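Long-range contacts in periplasmic cell division protein (SufI) (Aquifex aeolicus, PDB 6SYY), which binds four copper ions and, as a multicopper oxidase, probably couples the oxidation of its substrates to the reduction of dioxygen: residues 237-242 with 362-367; 47-52 with 232-237. All blocks are in the same frame, centred on the assembly; numbering follows the deposited sequence.

Interaction 1 (237-242 with 362-367)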
ATOM      1  N   PRO A 237       0.438 -18.268   6.984  1.00 43.66           N
ATOM      2  CA  PRO A 237      -0.751 -18.914   6.422  1.00 27.39           C
ATOM      3  C   PRO A 237      -1.728 -19.327   7.512  1.00 40.93           C
ATOM      4  O   PRO A 237      -1.332 -19.767   8.595  1.00 40.26           O
ATOM      5  CB  PRO A 237      -0.173 -20.140   5.709  1.00 28.46           C
ATOM      6  CG  PRO A 237       1.027 -20.487   6.532  1.00 40.78           C
ATOM      7  CD  PRO A 237       1.597 -19.178   7.026  1.00 31.29           C
ATOM      8  N   ASN A 238      -3.015 -19.185   7.206  1.00 30.81           N
ATOM      9  CA  ASN A 238      -4.097 -19.579   8.101  1.00 42.94           C
ATOM     10  C   ASN A 238      -3.857 -19.071   9.526  1.00 45.29           C
ATOM     11  O   ASN A 238      -3.748 -19.866  10.464  1.00 35.35           O
ATOM     12  CB  ASN A 238      -4.267 -21.093   8.088  1.00 33.04           C
ATOM     13  CG  ASN A 238      -5.548 -21.547   8.770  1.00105.01           C
ATOM     14  OD1 ASN A 238      -6.495 -20.773   8.914  1.00110.02           O
ATOM     15  ND2 ASN A 238      -5.582 -22.809   9.192  1.00 50.76           N
ATOM     16  N   PRO A 239      -3.752 -17.761   9.720  1.00 35.75           N
ATOM     17  CA  PRO A 239      -3.286 -17.241  11.008  1.00 29.74           C
ATOM     18  C   PRO A 239      -4.392 -17.042  12.040  1.00 42.15           C
ATOM     19  O   PRO A 239      -5.576 -16.900  11.727  1.00 31.55           O
ATOM     20  CB  PRO A 239      -2.654 -15.895  10.621  1.00 30.48           C
ATOM     21  CG  PRO A 239      -3.424 -15.457   9.425  1.00 33.88           C
ATOM     22  CD  PRO A 239      -3.911 -16.694   8.715  1.00 22.81           C
ATOM     23  N   TYR A 240      -3.968 -17.048  13.299  1.00 24.16           N
ATOM     24  CA  TYR A 240      -4.794 -16.649  14.424  1.00 23.86           C
ATOM     25  C   TYR A 240      -4.010 -15.659  15.274  1.00 29.20           C
ATOM     26  O   TYR A 240      -2.777 -15.620  15.241  1.00 30.86           O
ATOM     27  CB  TYR A 240      -5.225 -17.850  15.293  1.00 47.94           C
ATOM     28  CG  TYR A 240      -4.109 -18.491  16.110  1.00 32.90           C
ATOM     29  CD1 TYR A 240      -3.723 -17.968  17.347  1.00 29.16           C
ATOM     30  CD2 TYR A 240      -3.455 -19.632  15.655  1.00 28.47           C
ATOM     31  CE1 TYR A 240      -2.702 -18.552  18.093  1.00 40.77           C
ATOM     32  CE2 TYR A 240      -2.437 -20.225  16.398  1.00 60.59           C
ATOM     33  CZ  TYR A 240      -2.065 -19.680  17.613  1.00 30.02           C
ATOM     34  OH  TYR A 240      -1.058 -20.267  18.348  1.00 38.05           O
ATOM     35  N   MET A 241      -4.740 -14.870  16.055  1.00 33.79           N
ATOM     36  CA  MET A 241      -4.126 -14.037  17.078  1.00 30.97           C
ATOM     37  C   MET A 241      -5.045 -13.988  18.285  1.00 30.14           C
ATOM     38  O   MET A 241      -6.252 -13.773  18.136  1.00 36.15           O
ATOM     39  CB  MET A 241      -3.850 -12.618  16.566  1.00 21.20           C
ATOM     40  CG  MET A 241      -3.316 -11.660  17.628  1.00 44.04           C
ATOM     41  SD  MET A 241      -2.860 -10.041  16.968  1.00 45.12           S
ATOM     42  CE  MET A 241      -2.579  -9.136  18.486  1.00 48.64           C
ATOM     43  N   ASP A 242      -4.479 -14.205  19.467  1.00 23.58           N
ATOM     44  CA  ASP A 242      -5.217 -13.978  20.699  1.00 23.82           C
ATOM     45  C   ASP A 242      -5.300 -12.485  20.972  1.00 39.94           C
ATOM     46  O   ASP A 242      -4.320 -11.751  20.804  1.00 38.05           O
ATOM     47  CB  ASP A 242      -4.548 -14.675  21.882  1.00 25.29           C
ATOM     48  CG  ASP A 242      -4.538 -16.181  21.747  1.00 36.17           C
ATOM     49  OD1 ASP A 242      -5.004 -16.705  20.715  1.00 30.81           O
ATOM     50  OD2 ASP A 242      -4.061 -16.843  22.688  1.00 34.95           O
ATOM     51  N   GLU A 362     -12.113 -16.979   4.635  1.00 26.73           N
ATOM     52  CA  GLU A 362     -11.587 -16.381   5.852  1.00 29.16           C
ATOM     53  C   GLU A 362     -10.142 -15.946   5.641  1.00 31.07           C
ATOM     54  O   GLU A 362      -9.338 -16.677   5.058  1.00 40.16           O
ATOM     55  CB  GLU A 362     -11.684 -17.374   7.010  1.00 30.78           C
ATOM     56  CG  GLU A 362     -11.059 -16.898   8.311  1.00 51.07           C
ATOM     57  CD  GLU A 362     -11.367 -17.825   9.469  1.00 48.71           C
ATOM     58  OE1 GLU A 362     -12.458 -18.433   9.465  1.00 72.23           O
ATOM     59  OE2 GLU A 362     -10.521 -17.951  10.378  1.00 64.86           O
ATOM     60  N   VAL A 363      -9.818 -14.739   6.099  1.00 38.18           N
ATOM     61  CA  VAL A 363      -8.438 -14.261   6.062  1.00 23.60           C
ATOM     62  C   VAL A 363      -7.704 -14.596   7.354  1.00 35.52           C
ATOM     63  O   VAL A 363      -6.548 -15.028   7.329  1.00 36.29           O
ATOM     64  CB  VAL A 363      -8.411 -12.746   5.782  1.00 23.99           C
ATOM     65  CG1 VAL A 363      -6.994 -12.220   5.877  1.00 22.14           C
ATOM     66  CG2 VAL A 363      -9.007 -12.446   4.417  1.00 27.45           C
ATOM     67  N   MET A 364      -8.368 -14.425   8.493  1.00 31.24           N
ATOM     68  CA  MET A 364      -7.697 -14.525   9.778  1.00 33.43           C
ATOM     69  C   MET A 364      -8.743 -14.693  10.874  1.00 23.38           C
ATOM     70  O   MET A 364      -9.903 -14.299  10.721  1.00 29.90           O
ATOM     71  CB  MET A 364      -6.833 -13.287  10.021  1.00 22.38           C
ATOM     72  CG  MET A 364      -5.933 -13.366  11.217  1.00 40.21           C
ATOM     73  SD  MET A 364      -5.113 -11.791  11.468  1.00 37.12           S
ATOM     74  CE  MET A 364      -4.600 -11.993  13.167  1.00 41.23           C
ATOM     75  N   GLU A 365      -8.315 -15.286  11.986  1.00 30.05           N
ATOM     76  CA  GLU A 365      -9.181 -15.548  13.127  1.00 35.07           C
ATOM     77  C   GLU A 365      -8.617 -14.865  14.363  1.00 40.78           C
ATOM     78  O   GLU A 365      -7.427 -15.002  14.668  1.00 34.55           O
ATOM     79  CB  GLU A 365      -9.322 -17.054  13.362  1.00 32.54           C
ATOM     80  CG  GLU A 365      -9.701 -17.443  14.773  1.00 55.23           C
ATOM     81  CD  GLU A 365      -9.620 -18.941  14.993  1.00 78.34           C
ATOM     82  OE1 GLU A 365     -10.058 -19.692  14.096  1.00 51.87           O
ATOM     83  OE2 GLU A 365      -9.108 -19.365  16.053  1.00 63.43           O
ATOM     84  N   PHE A 366      -9.467 -14.123  15.065  1.00 29.69           N
ATOM     85  CA  PHE A 366      -9.125 -13.521  16.346  1.00 26.58           C
ATOM     86  C   PHE A 366      -9.834 -14.277  17.458  1.00 37.66           C
ATOM     87  O   PHE A 366     -11.034 -14.556  17.359  1.00 29.69           O
ATOM     88  CB  PHE A 366      -9.519 -12.044  16.391  1.00 30.81           C
ATOM     89  CG  PHE A 366      -8.760 -11.190  15.429  1.00 33.08           C
ATOM     90  CD1 PHE A 366      -7.495 -10.725  15.748  1.00 29.48           C
ATOM     91  CD2 PHE A 366      -9.310 -10.847  14.206  1.00 39.53           C
ATOM     92  CE1 PHE A 366      -6.792  -9.934  14.864  1.00 27.90           C
ATOM     93  CE2 PHE A 366      -8.612 -10.058  13.314  1.00 37.64           C
ATOM     94  CZ  PHE A 366      -7.349  -9.601  13.645  1.00 29.42           C
ATOM     95  N   ARG A 367      -9.095 -14.604  18.510  1.00 31.95           N
ATOM     96  CA  ARG A 367      -9.629 -15.319  19.661  1.00 28.74           C
ATOM     97  C   ARG A 367      -9.555 -14.383  20.858  1.00 25.72           C
ATOM     98  O   ARG A 367      -8.461 -14.049  21.324  1.00 32.22           O
ATOM     99  CB  ARG A 367      -8.846 -16.602  19.920  1.00 26.78           C
ATOM    100  CG  ARG A 367      -8.588 -17.441  18.680  1.00 41.68           C
ATOM    101  CD  ARG A 367      -7.279 -18.197  18.828  1.00 49.44           C
ATOM    102  NE  ARG A 367      -7.164 -19.325  17.912  1.00 33.36           N
ATOM    103  CZ  ARG A 367      -6.235 -20.269  18.021  1.00 55.29           C
ATOM    104  NH1 ARG A 367      -5.350 -20.211  19.008  1.00 48.11           N
ATOM    105  NH2 ARG A 367      -6.192 -21.271  17.151  1.00 40.44           N
TER

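Interaction 2 (47-52 with 232-237)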
ATOM      1  N   GLN A  47      -1.891 -21.076  12.559  1.00 34.15           N
ATOM      2  CA  GLN A  47      -0.565 -20.625  12.952  1.00 28.88           C
ATOM      3  C   GLN A  47      -0.670 -19.273  13.646  1.00 29.39           C
ATOM      4  O   GLN A  47      -1.499 -18.439  13.270  1.00 32.77           O
ATOM      5  CB  GLN A  47       0.371 -20.523  11.734  1.00 27.97           C
ATOM      6  CG  GLN A  47       0.623 -21.845  11.005  1.00 35.59           C
ATOM      7  CD  GLN A  47       1.440 -22.827  11.829  1.00 66.43           C
ATOM      8  OE1 GLN A  47       2.441 -22.460  12.445  1.00 97.00           O
ATOM      9  NE2 GLN A  47       1.009 -24.085  11.848  1.00 52.67           N
ATOM     10  N   SER A  48       0.165 -19.062  14.662  1.00 38.35           N
ATOM     11  CA  SER A  48       0.204 -17.772  15.341  1.00 28.46           C
ATOM     12  C   SER A  48       0.667 -16.680  14.381  1.00 29.64           C
ATOM     13  O   SER A  48       1.673 -16.837  13.682  1.00 46.91           O
ATOM     14  CB  SER A  48       1.133 -17.844  16.549  1.00 29.45           C
ATOM     15  OG  SER A  48       1.344 -16.561  17.103  1.00 45.15           O
ATOM     16  N   LEU A  49      -0.072 -15.573  14.347  1.00 27.56           N
ATOM     17  CA  LEU A  49       0.249 -14.488  13.430  1.00 28.00           C
ATOM     18  C   LEU A  49       1.653 -13.963  13.690  1.00 26.42           C
ATOM     19  O   LEU A  49       1.985 -13.572  14.813  1.00 33.69           O
ATOM     20  CB  LEU A  49      -0.765 -13.354  13.566  1.00 29.20           C
ATOM     21  CG  LEU A  49      -0.395 -12.123  12.736  1.00 26.53           C
ATOM     22  CD1 LEU A  49      -0.583 -12.410  11.261  1.00 22.90           C
ATOM     23  CD2 LEU A  49      -1.189 -10.902  13.155  1.00 23.46           C
ATOM     24  N   ASN A  50       2.477 -13.960  12.650  1.00 26.04           N
ATOM     25  CA  ASN A  50       3.799 -13.365  12.752  1.00 27.52           C
ATOM     26  C   ASN A  50       3.672 -11.851  12.843  1.00 23.44           C
ATOM     27  O   ASN A  50       2.913 -11.236  12.089  1.00 28.19           O
ATOM     28  CB  ASN A  50       4.649 -13.766  11.545  1.00 31.79           C
ATOM     29  CG  ASN A  50       5.958 -13.006  11.472  1.00 77.17           C
ATOM     30  OD1 ASN A  50       6.803 -13.119  12.360  1.00 54.31           O
ATOM     31  ND2 ASN A  50       6.139 -12.235  10.401  1.00 49.14           N
ATOM     32  N   ILE A  51       4.386 -11.254  13.787  1.00 30.12           N
ATOM     33  CA  ILE A  51       4.488  -9.803  13.915  1.00 31.45           C
ATOM     34  C   ILE A  51       5.882  -9.404  13.449  1.00 26.04           C
ATOM     35  O   ILE A  51       6.873  -9.836  14.052  1.00 31.93           O
ATOM     36  CB  ILE A  51       4.239  -9.329  15.357  1.00 41.15           C
ATOM     37  CG1 ILE A  51       2.815  -9.665  15.807  1.00 27.39           C
ATOM     38  CG2 ILE A  51       4.500  -7.832  15.471  1.00 31.62           C
ATOM     39  CD1 ILE A  51       1.747  -9.076  14.923  1.00 31.69           C
ATOM     40  N   PRO A  52       6.012  -8.605  12.392  1.00 35.52           N
ATOM     41  CA  PRO A  52       7.348  -8.271  11.888  1.00 42.66           C
ATOM     42  C   PRO A  52       8.157  -7.519  12.931  1.00 45.04           C
ATOM     43  O   PRO A  52       7.611  -6.870  13.827  1.00 32.69           O
ATOM     44  CB  PRO A  52       7.061  -7.389  10.665  1.00 26.11           C
ATOM     45  CG  PRO A  52       5.641  -7.679  10.297  1.00 32.73           C
ATOM     46  CD  PRO A  52       4.947  -7.991  11.586  1.00 39.83           C
ATOM     47  N   LEU A 232      -2.182 -15.071   3.136  1.00 24.81           N
ATOM     48  CA  LEU A 232      -1.170 -14.888   4.161  1.00 22.04           C
ATOM     49  C   LEU A 232      -1.340 -13.519   4.799  1.00 39.19           C
ATOM     50  O   LEU A 232      -1.738 -12.554   4.142  1.00 40.65           O
ATOM     51  CB  LEU A 232       0.253 -15.008   3.594  1.00 25.96           C
ATOM     52  CG  LEU A 232       0.745 -16.364   3.077  1.00 28.25           C
ATOM     53  CD1 LEU A 232       0.160 -16.692   1.719  1.00 62.45           C
ATOM     54  CD2 LEU A 232       2.257 -16.365   3.002  1.00 50.70           C
ATOM     55  N   VAL A 233      -1.050 -13.449   6.094  1.00 23.73           N
ATOM     56  CA  VAL A 233      -0.957 -12.187   6.816  1.00 27.61           C
ATOM     57  C   VAL A 233       0.421 -12.144   7.452  1.00 24.03           C
ATOM     58  O   VAL A 233       0.756 -13.005   8.275  1.00 28.98           O
ATOM     59  CB  VAL A 233      -2.060 -12.037   7.872  1.00 23.33           C
ATOM     60  CG1 VAL A 233      -2.043 -10.633   8.442  1.00 24.84           C
ATOM     61  CG2 VAL A 233      -3.420 -12.363   7.281  1.00 23.43           C
ATOM     62  N   ASN A 234       1.227 -11.161   7.055  1.00 26.84           N
ATOM     63  CA  ASN A 234       2.606 -11.057   7.521  1.00 25.48           C
ATOM     64  C   ASN A 234       3.365 -12.354   7.258  1.00 28.70           C
ATOM     65  O   ASN A 234       4.125 -12.834   8.100  1.00 28.85           O
ATOM     66  CB  ASN A 234       2.652 -10.686   9.002  1.00 30.21           C
ATOM     67  CG  ASN A 234       1.815  -9.471   9.311  1.00 26.05           C
ATOM     68  OD1 ASN A 234       1.537  -8.660   8.428  1.00 33.35           O
ATOM     69  ND2 ASN A 234       1.405  -9.334  10.569  1.00 27.17           N
ATOM     70  N   LEU A 235       3.141 -12.926   6.072  1.00 28.85           N
ATOM     71  CA  LEU A 235       3.735 -14.200   5.662  1.00 29.89           C
ATOM     72  C   LEU A 235       3.349 -15.339   6.601  1.00 40.37           C
ATOM     73  O   LEU A 235       4.139 -16.259   6.827  1.00 42.94           O
ATOM     74  CB  LEU A 235       5.260 -14.106   5.544  1.00 27.67           C
ATOM     75  CG  LEU A 235       5.806 -13.470   4.267  1.00 37.89           C
ATOM     76  CD1 LEU A 235       7.294 -13.705   4.172  1.00 40.48           C
ATOM     77  CD2 LEU A 235       5.097 -14.018   3.034  1.00 26.73           C
ATOM     78  N   THR A 236       2.135 -15.294   7.148  1.00 29.47           N
ATOM     79  CA  THR A 236       1.626 -16.365   7.993  1.00 29.85           C
ATOM     80  C   THR A 236       0.406 -16.983   7.329  1.00 33.89           C
ATOM     81  O   THR A 236      -0.601 -16.284   7.119  1.00 35.15           O
ATOM     82  CB  THR A 236       1.263 -15.859   9.390  1.00 27.91           C
ATOM     83  OG1 THR A 236       2.343 -15.078   9.911  1.00 27.21           O
ATOM     84  CG2 THR A 236       0.990 -17.031  10.326  1.00 28.38           C
ATOM     85  N   PRO A 237       0.438 -18.268   6.984  1.00 43.66           N
ATOM     86  CA  PRO A 237      -0.751 -18.914   6.422  1.00 27.39           C
ATOM     87  C   PRO A 237      -1.728 -19.327   7.512  1.00 40.93           C
ATOM     88  O   PRO A 237      -1.332 -19.767   8.595  1.00 40.26           O
ATOM     89  CB  PRO A 237      -0.173 -20.140   5.709  1.00 28.46           C
ATOM     90  CG  PRO A 237       1.027 -20.487   6.532  1.00 40.78           C
ATOM     91  CD  PRO A 237       1.597 -19.178   7.026  1.00 31.29           C
TER

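Interaction 1 (237-242 with 362-367)
Y240 and R367 stack across a pair of parallel strands, 239-242 and 362-367, in a beta-sheet of the second cupredoxin-type domain of this multicopper oxidase. The strand segments run in the same direction, 21° apart. Three backbone bonds join them, from E365 N to P239 O (3.2 Å), from M241 N to E365 O (3.0 Å) and from R367 N to M241 O, alternating in donor as parallel strands require.

The buried part is apolar. M364 is fully extended and crosses the P239 ring at about a right angle, with M364 CG 3.7 Å from P239 CG. Its terminal methyl runs on to M241, where M364 CE meets M241 CB at 3.5 Å. L49 and L203 also cover M364, while the ring of F366, lying close to M241 CB, meets those of F250 and F307. V363 and M364 both face L318 in a classic beta bulge.

On the other face of the pair, where Y240, D242, E365 and R367 project, the contact is polar, yet the stack itself is close. Y240 CG sits between its backbone N and carbonyl carbon (chi1 71°), which places the ring beside R367, one face turned to the guanidinium. The planes are 8° apart, with Y240 CG over the guanidinium centre, R367 NH1 over the ring's rim near CD1, and R367 CZ 3.6 Å from the ring centroid in a cation-pi contact. E365, on the same strand as R367, holds the guanidinium at its edge and probably limits its rotation. The loose, solvent end is at D242, whose OD1 makes a long salt bridge of 3.9 Å to R367 NH1. By contrast, R367 NE gives E365 OE2 a nearly straight 2.7 Å bond within the guanidinium plane.

Interaction 2 (47-52 with 232-237)
The side chain of T236 packs against the backbone of 48-50: its methyl, CG2, is 3.4 Å from S48 O and also touches Q47 CB, while the hydroxyl branch takes the N-H of N50 (N50 N to T236 OG1, 3.0 Å). Beside it, N50 and N234 exchange bonds between side chain and backbone. N234 ND2 meets N50 O head-on at 2.9 Å, close to the plane of its own amide. In return N50 ND2 reaches N234 O at 3.1 Å; N50 CG stands anti to the backbone N (chi1 171°), which swings the amide over to that carbonyl. The two amide planes are nearly perpendicular, 81° apart.

N234 and L235 form the two-residue turn of a tight beta-hairpin, both in the left-handed backbone region, closed by paired backbone bonds between V233 and T236. N234 is also tied to the adjoining strand 200-208, its OD1 accepting from I204 N and its ND2 giving to P202 O. Shortened to an alanine, N234 would probably leave N50 O, P202 O and I204 N without their side-chain partner and weaken the tie between the turn, N50 and strand 200-208. On the buried side L49 supplies the apolar contact, with L49 CD1 3.6 Å from V233 CG1; the same methyl also comes close to the carbonyl oxygen of V233.

In the fold
The centres of interactions 1 and 2 lie 9 Å apart, on the same side of the chain's centre and away from the copper sites. They follow one another in the chain: residues 47-52 close onto the 232-237 hairpin, and P237, common to both, leads into strand 239-244, which then pairs with strand 361-370. In the sheet, strand 239-244 is flanked by 47-48 and 361-370, both parallel to it. Y240 is the direct junction, its N and O probably bonded to Q47 O and L49 N, while M364 CE packs on L49 CD2. The start of the modelled chain is thus built into the second cupredoxin-type domain.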